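Periplasmic binding protein (Veillonella parvula, PDB 4LJS) probably binds a small ligand, perhaps an iron chelate or cobalamin-like compound, in the periplasm and delivers it to an ABC importer. Local coordinates at residues 195-200 with 245-250; 221-226 with 308-313. All blocks are in the same frame, centred on the assembly; numbering follows the deposited sequence.

How the contacts relate
Contact 1 pairs two parallel strands in the core of the C-terminal lobe, and contact 2 packs two helix ends together near the start of strand 196-203; their centres lie about 10 Å apart. They meet directly. D226, the last residue of 221-226, probably hydrogen-bonds through its backbone with P195 and A197: P195 O to D226 N is 2.8 Å and A197 N to D226 O 2.9 Å, which puts strand 226-227 beside strand 196-203, parallel to it. P195 also packs on Y311, its CD 3.5 Å from Y311 OH. Both contacts lie on the same side of the chain's centre, their own centres about 20 Å and 19 Å from it.

Contact 1: residues 195-200 with 245-250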
loop_
_atom_site.group_PDB
_atom_site.type_symbol
_atom_site.label_atom_id
_atom_site.label_comp_id
_atom_site.label_asym_id
_atom_site.label_seq_id
_atom_site.Cartn_x
_atom_site.Cartn_y
_atom_site.Cartn_z
ATOM N N PRO A 195 3.900 -16.281 17.423
ATOM C CA PRO A 195 2.459 -16.473 17.233
ATOM C C PRO A 195 2.166 -17.057 15.851
ATOM O O PRO A 195 2.896 -16.778 14.902
ATOM C CB PRO A 195 1.909 -15.049 17.334
ATOM C CG PRO A 195 3.031 -14.189 16.870
ATOM C CD PRO A 195 4.285 -14.860 17.364
ATOM N N LYS A 196 1.121 -17.872 15.748
ATOM C CA LYS A 196 0.708 -18.414 14.457
ATOM C C LYS A 196 -0.416 -17.567 13.847
ATOM O O LYS A 196 -1.531 -17.512 14.385
ATOM C CB LYS A 196 0.277 -19.880 14.594
ATOM C CG LYS A 196 -0.192 -20.496 13.281
ATOM C CD LYS A 196 0.509 -21.810 12.958
ATOM C CE LYS A 196 -0.008 -22.946 13.814
ATOM N NZ LYS A 196 0.140 -24.252 13.113
ATOM N N ALA A 197 -0.123 -16.920 12.723
ATOM C CA ALA A 197 -1.053 -15.966 12.118
ATOM C C ALA A 197 -1.705 -16.463 10.826
ATOM O O ALA A 197 -1.090 -17.194 10.042
ATOM C CB ALA A 197 -0.354 -14.632 11.863
ATOM N N LEU A 198 -2.950 -16.040 10.610
ATOM C CA LEU A 198 -3.654 -16.301 9.364
ATOM C C LEU A 198 -4.164 -15.004 8.756
ATOM O O LEU A 198 -4.861 -14.237 9.420
ATOM C CB LEU A 198 -4.829 -17.253 9.595
ATOM C CG LEU A 198 -5.736 -17.451 8.381
ATOM C CD1 LEU A 198 -5.011 -18.223 7.284
ATOM C CD2 LEU A 198 -7.041 -18.133 8.771
ATOM N N PHE A 199 -3.810 -14.760 7.495
ATOM C CA PHE A 199 -4.310 -13.598 6.768
ATOM C C PHE A 199 -5.282 -14.051 5.692
ATOM O O PHE A 199 -4.915 -14.803 4.785
ATOM C CB PHE A 199 -3.168 -12.829 6.111
ATOM C CG PHE A 199 -2.146 -12.310 7.078
ATOM C CD1 PHE A 199 -1.129 -13.132 7.544
ATOM C CD2 PHE A 199 -2.188 -10.996 7.508
ATOM C CE1 PHE A 199 -0.179 -12.650 8.428
ATOM C CE2 PHE A 199 -1.243 -10.506 8.393
ATOM C CZ PHE A 199 -0.239 -11.337 8.858
ATOM N N ILE A 200 -6.525 -13.598 5.797
ATOM C CA ILE A 200 -7.540 -13.945 4.812
ATOM C C ILE A 200 -8.430 -12.760 4.479
ATOM O O ILE A 200 -8.624 -11.865 5.304
ATOM C CB ILE A 200 -8.438 -15.108 5.287
ATOM C CG1 ILE A 200 -8.938 -14.851 6.711
ATOM C CG2 ILE A 200 -7.686 -16.425 5.215
ATOM C CD1 ILE A 200 -10.112 -15.711 7.111
ATOM N N PRO A 245 -4.825 -20.901 13.877
ATOM C CA PRO A 245 -4.060 -19.681 14.156
ATOM C C PRO A 245 -4.377 -19.084 15.524
ATOM O O PRO A 245 -5.516 -19.162 15.983
ATOM C CB PRO A 245 -4.525 -18.722 13.060
ATOM C CG PRO A 245 -5.890 -19.212 12.683
ATOM C CD PRO A 245 -5.828 -20.701 12.815
ATOM N N ASP A 246 -3.363 -18.499 16.155
ATOM C CA ASP A 246 -3.528 -17.705 17.367
ATOM C C ASP A 246 -4.245 -16.387 17.106
ATOM O O ASP A 246 -4.892 -15.842 18.002
ATOM C CB ASP A 246 -2.162 -17.375 17.959
ATOM C CG ASP A 246 -1.374 -18.604 18.311
ATOM O OD1 ASP A 246 -1.952 -19.513 18.945
ATOM O OD2 ASP A 246 -0.182 -18.660 17.946
ATOM N N VAL A 247 -4.093 -15.867 15.889
ATOM C CA VAL A 247 -4.662 -14.575 15.507
ATOM C C VAL A 247 -5.023 -14.569 14.016
ATOM O O VAL A 247 -4.243 -15.018 13.172
ATOM C CB VAL A 247 -3.698 -13.403 15.847
ATOM C CG1 VAL A 247 -2.312 -13.647 15.258
ATOM C CG2 VAL A 247 -4.255 -12.075 15.364
ATOM N N ILE A 248 -6.224 -14.092 13.702
ATOM C CA ILE A 248 -6.663 -13.981 12.322
ATOM C C ILE A 248 -6.704 -12.527 11.892
ATOM O O ILE A 248 -7.258 -11.677 12.587
ATOM C CB ILE A 248 -8.065 -14.567 12.131
ATOM C CG1 ILE A 248 -8.054 -16.071 12.400
ATOM C CG2 ILE A 248 -8.582 -14.273 10.719
ATOM C CD1 ILE A 248 -9.426 -16.706 12.344
ATOM N N PHE A 249 -6.114 -12.240 10.743
ATOM C CA PHE A 249 -6.274 -10.924 10.144
ATOM C C PHE A 249 -7.264 -10.994 8.992
ATOM O O PHE A 249 -7.075 -11.751 8.036
ATOM C CB PHE A 249 -4.924 -10.358 9.717
ATOM C CG PHE A 249 -4.011 -10.080 10.874
ATOM C CD1 PHE A 249 -4.174 -8.930 11.639
ATOM C CD2 PHE A 249 -3.028 -10.982 11.233
ATOM C CE1 PHE A 249 -3.356 -8.673 12.714
ATOM C CE2 PHE A 249 -2.198 -10.728 12.307
ATOM C CZ PHE A 249 -2.362 -9.572 13.051
ATOM N N LEU A 250 -8.339 -10.226 9.119
ATOM C CA LEU A 250 -9.352 -10.126 8.073
ATOM C C LEU A 250 -9.046 -8.947 7.159
ATOM O O LEU A 250 -9.237 -7.786 7.535
ATOM C CB LEU A 250 -10.743 -9.954 8.684
ATOM C CG LEU A 250 -11.310 -11.124 9.491
ATOM C CD1 LEU A 250 -12.745 -10.824 9.907
ATOM C CD2 LEU A 250 -11.238 -12.421 8.698
#
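Strands 196-200 and 247-250 run parallel, their axes 4.7 Å apart at an angle of 19°, with A197 to I200 paired in order to V247 to L250. K196 O takes two weak bonds, from D246 N and V247 N; the ladder then passes from L198 N to V247 O (3.0 Å), F249 N to L198 O (2.7 Å) and I200 N to F249 O (3.0 Å). The carboxylate of D246 replaces a backbone acceptor: OD2 receives K196 N at 2.7 Å in an almost straight bond, on its anti side, tilted 26° out of the carboxylate plane. F199 and F249 both hold CG anti to the carbonyl carbon, which lets their rings lie side by side, nearly parallel (16°) but offset until they hardly overlap; F249 CD2 lies over one face of the F199 ring, 3.4 Å from F199 CE2. A197 CB sits at the F249 ring edge. On the other, aliphatic face L198 CB rests on P245, and I200 CD1 runs alongside L250 CD2. As in other periplasmic binding protein alpha/beta lobes, helices flank the parallel strands: 299-310 covers the phenylalanine face, 277-280 meets I248 through A278, and strand 284-288 extends the sheet, L287 touching both phenylalanines.

Contact 2: residues 221-226 with 308-313; sequences ASLHAD and HGLYPN
Y311 reaches across to the turn at 223-225 and hydrogen-bonds there, while L310, the residue before it, packs on the same turn with its methyl groups. From CB the tyrosine has its CG anti to the carbonyl carbon (chi1 -56°), which sends the ring out toward 221-226. Along the ring, CE2 and CZ each come to 3.5 Å from L223 O, and this oxygen lies at the ring edge, in its plane. The tip closes the contact: Y311 OH donates to L223 O at 2.7 Å, with a C=O...donor angle of 161°. The same hydroxyl oxygen is 4.0 Å from H224 CB, a plain packing distance.

The carbonyl that accepts this bond belongs to the first residue past the end of helix 215-222. That end is a Schellman motif: H224, with positive phi (66°), is the C-prime residue, H224 N bonds to A221 O, and A225 N bonds to G220 O. The chain thereby turns out of the helix toward strand 226-227. Y311 stands likewise just beyond the end of helix 299-310, so the tyrosine bond ties together the exits of two helices.

Beside the hydroxyl the contact is apolar. L310 CD1 touches two residues of the turn, 3.8 Å from L223 CB and 3.7 Å from A225 CB, and the other methyl, CD2, also touches A225 CB. L223 also touches V182 and T185 of helix 168-188 and V306 and S307 of helix 299-310. T185 touches the side chain of Y311 as well, and L310 goes on to pack against A197 of strand 196-203.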
loop_
_atom_site.group_PDB
_atom_site.type_symbol
_atom_site.label_atom_id
_atom_site.label_comp_id
_atom_site.label_asym_id
_atom_site.label_seq_id
_atom_site.Cartn_x
_atom_site.Cartn_y
_atom_site.Cartn_z
ATOM N N ALA A 221 5.897 -12.432 8.414
ATOM C CA ALA A 221 7.236 -13.029 8.499
ATOM C C ALA A 221 8.279 -12.043 9.037
ATOM O O ALA A 221 9.085 -12.394 9.899
ATOM C CB ALA A 221 7.674 -13.575 7.138
ATOM N N SER A 222 8.267 -10.814 8.529
ATOM C CA SER A 222 9.168 -9.780 9.038
ATOM C C SER A 222 9.034 -9.621 10.553
ATOM O O SER A 222 10.024 -9.435 11.261
ATOM C CB SER A 222 8.910 -8.437 8.347
ATOM O OG SER A 222 9.165 -8.554 6.956
ATOM N N LEU A 223 7.803 -9.718 11.041
ATOM C CA LEU A 223 7.532 -9.574 12.466
ATOM C C LEU A 223 7.721 -10.887 13.239
ATOM O O LEU A 223 7.275 -11.020 14.381
ATOM C CB LEU A 223 6.139 -8.981 12.681
ATOM C CG LEU A 223 6.053 -7.497 12.288
ATOM C CD1 LEU A 223 4.614 -7.033 12.066
ATOM C CD2 LEU A 223 6.717 -6.648 13.358
ATOM N N HIS A 224 8.397 -11.840 12.602
ATOM C CA HIS A 224 8.774 -13.112 13.223
ATOM C C HIS A 224 7.584 -14.003 13.582
ATOM O O HIS A 224 7.692 -14.876 14.446
ATOM C CB HIS A 224 9.652 -12.888 14.457
ATOM C CG HIS A 224 10.777 -13.865 14.565
ATOM N ND1 HIS A 224 11.839 -13.868 13.687
ATOM C CD2 HIS A 224 10.988 -14.891 15.423
ATOM C CE1 HIS A 224 12.663 -14.854 14.004
ATOM N NE2 HIS A 224 12.175 -15.483 15.057
ATOM N N ALA A 225 6.453 -13.783 12.921
ATOM C CA ALA A 225 5.292 -14.634 13.145
ATOM C C ALA A 225 5.401 -15.917 12.331
ATOM O O ALA A 225 6.138 -15.990 11.347
ATOM C CB ALA A 225 4.006 -13.899 12.796
ATOM N N ASP A 226 4.655 -16.927 12.750
ATOM C CA ASP A 226 4.540 -18.159 11.990
ATOM C C ASP A 226 3.325 -18.025 11.070
ATOM O O ASP A 226 2.191 -18.267 11.485
ATOM C CB ASP A 226 4.393 -19.349 12.946
ATOM C CG ASP A 226 4.415 -20.687 12.230
ATOM O OD1 ASP A 226 4.832 -20.733 11.055
ATOM O OD2 ASP A 226 4.021 -21.698 12.853
ATOM N N HIS A 308 0.593 -5.146 16.561
ATOM C CA HIS A 308 -0.273 -5.032 17.726
ATOM C C HIS A 308 -1.153 -6.270 17.895
ATOM O O HIS A 308 -1.382 -6.713 19.015
ATOM C CB HIS A 308 -1.117 -3.754 17.670
ATOM C CG HIS A 308 -0.341 -2.505 17.972
ATOM N ND1 HIS A 308 0.924 -2.272 17.470
ATOM C CD2 HIS A 308 -0.653 -1.420 18.722
ATOM C CE1 HIS A 308 1.357 -1.098 17.897
ATOM N NE2 HIS A 308 0.421 -0.563 18.661
ATOM N N GLY A 309 -1.618 -6.839 16.783
ATOM C CA GLY A 309 -2.382 -8.076 16.823
ATOM C C GLY A 309 -1.550 -9.316 17.130
ATOM O O GLY A 309 -2.021 -10.251 17.789
ATOM N N LEU A 310 -0.308 -9.341 16.651
ATOM C CA LEU A 310 0.562 -10.489 16.889
ATOM C C LEU A 310 1.023 -10.517 18.336
ATOM O O LEU A 310 1.084 -11.579 18.954
ATOM C CB LEU A 310 1.785 -10.458 15.966
ATOM C CG LEU A 310 1.566 -10.780 14.490
ATOM C CD1 LEU A 310 2.854 -10.533 13.714
ATOM C CD2 LEU A 310 1.083 -12.219 14.322
ATOM N N TYR A 311 1.324 -9.342 18.884
ATOM C CA TYR A 311 1.913 -9.269 20.220
ATOM C C TYR A 311 1.151 -8.380 21.214
ATOM O O TYR A 311 1.660 -7.343 21.630
ATOM C CB TYR A 311 3.369 -8.815 20.093
ATOM C CG TYR A 311 4.179 -9.703 19.174
ATOM C CD1 TYR A 311 4.630 -10.947 19.599
ATOM C CD2 TYR A 311 4.476 -9.311 17.870
ATOM C CE1 TYR A 311 5.370 -11.762 18.766
ATOM C CE2 TYR A 311 5.224 -10.133 17.024
ATOM C CZ TYR A 311 5.667 -11.354 17.481
ATOM O OH TYR A 311 6.404 -12.184 16.658
ATOM N N PRO A 312 -0.061 -8.806 21.621
ATOM C CA PRO A 312 -0.951 -8.026 22.497
ATOM C C PRO A 312 -0.318 -7.673 23.841
ATOM O O PRO A 312 -0.686 -6.668 24.451
ATOM C CB PRO A 312 -2.138 -8.974 22.735
ATOM C CG PRO A 312 -2.072 -9.966 21.635
ATOM C CD PRO A 312 -0.618 -10.137 21.324
ATOM N N ASN A 313 0.618 -8.490 24.307
ATOM C CA ASN A 313 1.281 -8.203 25.573
ATOM C C ASN A 313 2.292 -7.073 25.465
ATOM O O ASN A 313 2.509 -6.334 26.422
ATOM C CB ASN A 313 1.941 -9.456 26.146
ATOM C CG ASN A 313 0.931 -10.440 26.689
ATOM O OD1 ASN A 313 -0.110 -10.048 27.220
ATOM N ND2 ASN A 313 1.225 -11.729 26.551
#